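Local coordinates for peptide methionine sulfoxide reductase msrA/msrB (Neisseria gonorrhoeae, PDB 2H30), which probably acts as a thioredoxin-like reductase domain that passes electrons from DsbD to the downstream methionine sulfoxide reductases, at residues A[59-72]-A[141-153]. The protein carries 2 engineered substitutions. Numbering follows the deposited sequence.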
loop_
_atom_site.group_PDB
_atom_site.type_symbol
_atom_site.label_atom_id
_atom_site.label_comp_id
_atom_site.label_asym_id
_atom_site.label_seq_id
_atom_site.Cartn_x
_atom_site.Cartn_y
_atom_site.Cartn_z
ATOM N N GLN A 59 -8.390 -7.841 -5.070
ATOM C CA GLN A 59 -9.252 -6.963 -4.332
ATOM C C GLN A 59 -8.720 -5.528 -4.345
ATOM O O GLN A 59 -9.450 -4.594 -4.635
ATOM C CB GLN A 59 -9.331 -7.514 -2.906
ATOM C CG GLN A 59 -10.248 -6.748 -2.033
ATOM C CD GLN A 59 -10.118 -7.253 -0.572
ATOM O OE1 GLN A 59 -9.030 -7.232 -0.025
ATOM N NE2 GLN A 59 -11.223 -7.682 0.033
ATOM N N ALA A 60 -7.442 -5.374 -4.000
ATOM C CA ALA A 60 -6.850 -4.025 -3.978
ATOM C C ALA A 60 -6.864 -3.396 -5.369
ATOM O O ALA A 60 -7.076 -2.198 -5.484
ATOM C CB ALA A 60 -5.374 -4.154 -3.456
ATOM N N GLU A 61 -6.637 -4.211 -6.389
ATOM C CA GLU A 61 -6.674 -3.676 -7.766
ATOM C C GLU A 61 -8.079 -3.157 -8.097
ATOM O O GLU A 61 -8.213 -2.093 -8.716
ATOM C CB GLU A 61 -6.287 -4.792 -8.737
ATOM C CG GLU A 61 -6.129 -4.217 -10.146
ATOM C CD GLU A 61 -5.944 -5.278 -11.201
ATOM O OE1 GLU A 61 -6.504 -6.413 -11.070
ATOM O OE2 GLU A 61 -5.244 -4.991 -12.216
ATOM N N LYS A 62 -9.097 -3.920 -7.686
ATOM C CA LYS A 62 -10.490 -3.467 -7.890
ATOM C C LYS A 62 -10.750 -2.159 -7.203
ATOM O O LYS A 62 -11.345 -1.253 -7.781
ATOM C CB LYS A 62 -11.473 -4.508 -7.370
ATOM C CG LYS A 62 -12.886 -4.143 -7.770
ATOM C CD LYS A 62 -13.854 -5.214 -7.250
ATOM C CE LYS A 62 -13.771 -5.376 -5.732
ATOM N NZ LYS A 62 -14.914 -6.173 -5.191
ATOM N N TRP A 63 -10.305 -2.043 -5.952
ATOM C CA TRP A 63 -10.526 -0.816 -5.256
ATOM C C TRP A 63 -9.847 0.332 -5.957
ATOM O O TRP A 63 -10.429 1.439 -6.079
ATOM C CB TRP A 63 -10.015 -0.893 -3.804
ATOM C CG TRP A 63 -10.707 -1.933 -2.963
ATOM C CD1 TRP A 63 -11.801 -2.735 -3.286
ATOM C CD2 TRP A 63 -10.324 -2.306 -1.644
ATOM N NE1 TRP A 63 -12.107 -3.570 -2.249
ATOM C CE2 TRP A 63 -11.210 -3.341 -1.222
ATOM C CE3 TRP A 63 -9.309 -1.881 -0.779
ATOM C CZ2 TRP A 63 -11.124 -3.932 0.029
ATOM C CZ3 TRP A 63 -9.246 -2.451 0.512
ATOM C CH2 TRP A 63 -10.143 -3.459 0.898
ATOM N N ALA A 64 -8.610 0.090 -6.404
ATOM C CA ALA A 64 -7.823 1.196 -6.984
ATOM C C ALA A 64 -8.524 1.733 -8.227
ATOM O O ALA A 64 -8.408 2.898 -8.536
ATOM C CB ALA A 64 -6.387 0.727 -7.343
ATOM N N GLN A 65 -9.267 0.883 -8.898
ATOM C CA GLN A 65 -9.960 1.254 -10.155
ATOM C C GLN A 65 -11.368 1.731 -9.939
ATOM O O GLN A 65 -12.075 2.079 -10.923
ATOM C CB GLN A 65 -10.047 0.078 -11.084
ATOM C CG GLN A 65 -8.762 -0.306 -11.671
ATOM C CD GLN A 65 -8.966 -1.543 -12.472
ATOM O OE1 GLN A 65 -9.000 -1.496 -13.717
ATOM N NE2 GLN A 65 -9.174 -2.670 -11.782
ATOM N N ASP A 66 -11.833 1.686 -8.694
ATOM C CA ASP A 66 -13.253 1.962 -8.399
ATOM C C ASP A 66 -13.477 3.434 -8.142
ATOM O O ASP A 66 -12.776 4.077 -7.351
ATOM C CB ASP A 66 -13.655 1.186 -7.136
ATOM C CG ASP A 66 -15.173 1.068 -6.972
ATOM O OD1 ASP A 66 -15.818 2.077 -6.641
ATOM O OD2 ASP A 66 -15.721 -0.037 -7.247
ATOM N N ALA A 67 -14.566 3.977 -8.714
ATOM C CA ALA A 67 -14.885 5.369 -8.438
ATOM C C ALA A 67 -15.075 5.720 -6.945
ATOM O O ALA A 67 -14.791 6.855 -6.561
ATOM C CB ALA A 67 -16.171 5.749 -9.195
ATOM N N LYS A 68 -15.531 4.761 -6.128
ATOM C CA LYS A 68 -15.722 5.043 -4.692
ATOM C C LYS A 68 -14.412 5.428 -4.007
ATOM O O LYS A 68 -14.431 6.053 -2.955
ATOM C CB LYS A 68 -16.313 3.853 -3.954
ATOM C CG LYS A 68 -17.712 3.554 -4.374
ATOM C CD LYS A 68 -18.314 2.502 -3.473
ATOM C CE LYS A 68 -17.720 1.141 -3.677
ATOM N NZ LYS A 68 -17.945 0.670 -5.090
ATOM N N PHE A 69 -13.293 5.011 -4.614
ATOM C CA PHE A 69 -11.987 5.315 -4.013
ATOM C C PHE A 69 -11.331 6.501 -4.675
ATOM O O PHE A 69 -10.172 6.790 -4.396
ATOM C CB PHE A 69 -11.060 4.068 -4.129
ATOM C CG PHE A 69 -11.441 2.990 -3.133
ATOM C CD1 PHE A 69 -10.870 3.018 -1.824
ATOM C CD2 PHE A 69 -12.418 2.022 -3.419
ATOM C CE1 PHE A 69 -11.207 2.053 -0.869
ATOM C CE2 PHE A 69 -12.791 1.035 -2.396
ATOM C CZ PHE A 69 -12.145 1.056 -1.117
ATOM N N SER A 70 -12.058 7.193 -5.563
ATOM C CA SER A 70 -11.393 8.197 -6.364
ATOM C C SER A 70 -10.871 9.393 -5.578
ATOM O O SER A 70 -9.993 10.108 -6.098
ATOM C CB SER A 70 -12.266 8.643 -7.528
ATOM O OG SER A 70 -13.364 9.320 -6.995
ATOM N N SER A 71 -11.352 9.590 -4.356
ATOM C CA SER A 71 -10.900 10.741 -3.555
ATOM C C SER A 71 -9.523 10.492 -2.928
ATOM O O SER A 71 -8.987 11.409 -2.305
ATOM C CB SER A 71 -11.901 11.096 -2.438
ATOM O OG SER A 71 -11.952 10.047 -1.489
ATOM N N ALA A 72 -9.001 9.242 -3.044
ATOM C CA ALA A 72 -7.714 8.921 -2.397
ATOM C C ALA A 72 -6.792 8.332 -3.423
ATOM O O ALA A 72 -7.249 7.786 -4.429
ATOM C CB ALA A 72 -7.939 7.844 -1.256
ATOM N N SER A 141 -5.508 -7.300 7.741
ATOM C CA SER A 141 -6.406 -7.038 6.626
ATOM C C SER A 141 -7.507 -6.090 6.998
ATOM O O SER A 141 -7.945 -6.045 8.167
ATOM C CB SER A 141 -7.080 -8.322 6.169
ATOM O OG SER A 141 -6.138 -9.248 5.782
ATOM N N ILE A 142 -8.005 -5.377 5.981
ATOM C CA ILE A 142 -9.194 -4.551 6.133
ATOM C C ILE A 142 -10.134 -4.914 4.986
ATOM O O ILE A 142 -9.666 -5.327 3.908
ATOM C CB ILE A 142 -8.964 -3.042 6.190
ATOM C CG1 ILE A 142 -8.352 -2.507 4.887
ATOM C CG2 ILE A 142 -8.098 -2.678 7.412
ATOM C CD1 ILE A 142 -8.115 -0.996 4.862
ATOM N N ASN A 143 -11.433 -4.778 5.271
ATOM C CA ASN A 143 -12.414 -4.962 4.202
ATOM C C ASN A 143 -12.738 -3.676 3.446
ATOM O O ASN A 143 -12.251 -2.592 3.810
ATOM C CB ASN A 143 -13.674 -5.670 4.751
ATOM C CG ASN A 143 -14.367 -4.893 5.827
ATOM O OD1 ASN A 143 -14.500 -3.676 5.771
ATOM N ND2 ASN A 143 -14.843 -5.627 6.887
ATOM N N GLU A 144 -13.563 -3.784 2.395
ATOM C CA GLU A 144 -13.831 -2.588 1.519
ATOM C C GLU A 144 -14.533 -1.442 2.247
ATOM O O GLU A 144 -14.115 -0.258 2.118
ATOM C CB GLU A 144 -14.623 -2.965 0.307
ATOM C CG GLU A 144 -14.720 -1.838 -0.620
ATOM C CD GLU A 144 -15.503 -2.194 -1.874
ATOM O OE1 GLU A 144 -15.700 -1.296 -2.721
ATOM O OE2 GLU A 144 -15.850 -3.390 -2.014
ATOM N N ALA A 145 -15.390 -1.803 3.195
ATOM C CA ALA A 145 -16.100 -0.820 4.014
ATOM C C ALA A 145 -15.185 -0.109 4.965
ATOM O O ALA A 145 -15.306 1.092 5.147
ATOM C CB ALA A 145 -17.262 -1.525 4.812
ATOM N N GLN A 146 -14.272 -0.867 5.604
ATOM C CA GLN A 146 -13.245 -0.264 6.478
ATOM C C GLN A 146 -12.296 0.656 5.676
ATOM O O GLN A 146 -11.977 1.767 6.120
ATOM C CB GLN A 146 -12.418 -1.371 7.119
ATOM C CG GLN A 146 -13.214 -2.080 8.237
ATOM C CD GLN A 146 -12.505 -3.302 8.726
ATOM O OE1 GLN A 146 -11.843 -4.032 7.958
ATOM N NE2 GLN A 146 -12.691 -3.602 10.044
ATOM N N ALA A 147 -11.909 0.219 4.487
ATOM C CA ALA A 147 -11.038 1.077 3.643
ATOM C C ALA A 147 -11.753 2.374 3.251
ATOM O O ALA A 147 -11.196 3.459 3.288
ATOM C CB ALA A 147 -10.580 0.294 2.389
ATOM N N LEU A 148 -13.033 2.252 2.883
ATOM C CA LEU A 148 -13.763 3.475 2.547
ATOM C C LEU A 148 -13.946 4.394 3.745
ATOM O O LEU A 148 -13.909 5.622 3.567
ATOM C CB LEU A 148 -15.137 3.053 1.958
ATOM C CG LEU A 148 -15.055 2.466 0.545
ATOM C CD1 LEU A 148 -16.413 1.860 0.234
ATOM C CD2 LEU A 148 -14.676 3.512 -0.542
ATOM N N ALA A 149 -14.199 3.797 4.926
ATOM C CA ALA A 149 -14.356 4.572 6.146
ATOM C C ALA A 149 -13.053 5.334 6.430
ATOM O O ALA A 149 -13.064 6.555 6.681
ATOM C CB ALA A 149 -14.708 3.648 7.293
ATOM N N LEU A 150 -11.918 4.648 6.232
ATOM C CA LEU A 150 -10.619 5.322 6.519
ATOM C C LEU A 150 -10.322 6.488 5.580
ATOM O O LEU A 150 -9.736 7.513 5.978
ATOM C CB LEU A 150 -9.451 4.344 6.359
ATOM C CG LEU A 150 -9.192 3.326 7.442
ATOM C CD1 LEU A 150 -7.917 2.556 6.971
ATOM C CD2 LEU A 150 -8.858 4.087 8.730
ATOM N N ILE A 151 -10.688 6.383 4.307
ATOM C CA ILE A 151 -10.358 7.469 3.355
ATOM C C ILE A 151 -11.261 8.664 3.603
ATOM O O ILE A 151 -10.880 9.794 3.268
ATOM C CB ILE A 151 -10.335 7.079 1.871
ATOM C CG1 ILE A 151 -11.712 6.680 1.358
ATOM C CG2 ILE A 151 -9.333 5.929 1.619
ATOM C CD1 ILE A 151 -11.717 6.498 -0.208
ATOM N N ARG A 152 -12.420 8.403 4.207
ATOM C CA ARG A 152 -13.306 9.483 4.613
ATOM C C ARG A 152 -12.878 10.086 5.942
ATOM O O ARG A 152 -12.911 11.328 6.067
ATOM C CB ARG A 152 -14.756 9.017 4.701
ATOM C CG ARG A 152 -15.719 10.178 4.819
ATOM C CD ARG A 152 -17.084 9.690 5.190
ATOM N NE ARG A 152 -17.102 9.231 6.552
ATOM C CZ ARG A 152 -17.285 7.986 6.957
ATOM N NH1 ARG A 152 -17.475 7.011 6.092
ATOM N NH2 ARG A 152 -17.262 7.710 8.247
ATOM N N ASN A 153 -12.503 9.257 6.909
ATOM C CA ASN A 153 -12.149 9.778 8.260
ATOM C C ASN A 153 -10.997 8.942 8.785
ATOM O O ASN A 153 -11.198 7.775 9.110
ATOM C CB ASN A 153 -13.364 9.658 9.195
ATOM C CG ASN A 153 -13.031 9.988 10.667
ATOM O OD1 ASN A 153 -11.983 10.511 10.968
ATOM N ND2 ASN A 153 -13.926 9.616 11.583
HETATM O O HOH W 1 -10.253 -8.293 2.718
HETATM O O HOH W 2 -14.099 -5.570 -2.293
HETATM O O HOH W 3 -17.836 -2.073 -4.502
#
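Glu144, in the first turn of helix 144-152, runs over the outer part of one face of the Trp63 indole. With CG anti to the backbone N (chi1 -172°) and the chain extended beyond it, the side chain passes the ring from benzo to pyrrole side. CB packs 3.6 Å from Trp63 CZ2, and CG sits 3.5 Å from Trp63 NE1. CD still lies by NE1, and the carboxylate then divides its oxygens. OE1 comes 3.7 Å from Phe69 CE2 and makes a long salt bridge of 3.8 Å to Lys68 NZ, which water 3 also bridges. OE2 accepts from water 2, itself the acceptor for Trp63 NE1 and Lys62 NZ. Ala147 CB touches Trp63 CZ3 and the edge of Phe69; further along the helix, Leu148 CD2 stands over the centre of the Phe69 face, a CH-pi contact 3.6 Å from the centroid. Ile151 CG2 meets Ala72 CB at 3.7 Å. The axes of helices 59-64, the end of 51-64, and 144-152 run at 43° on one side of the thioredoxin-fold sheet; Trp63 spans the gap, and Phe69 and Ala72 pack beyond the helix. At the partly exposed carboxylate, Lys68, shared with Asp66, and Lys62, through water 2, probably stabilise the negative charge.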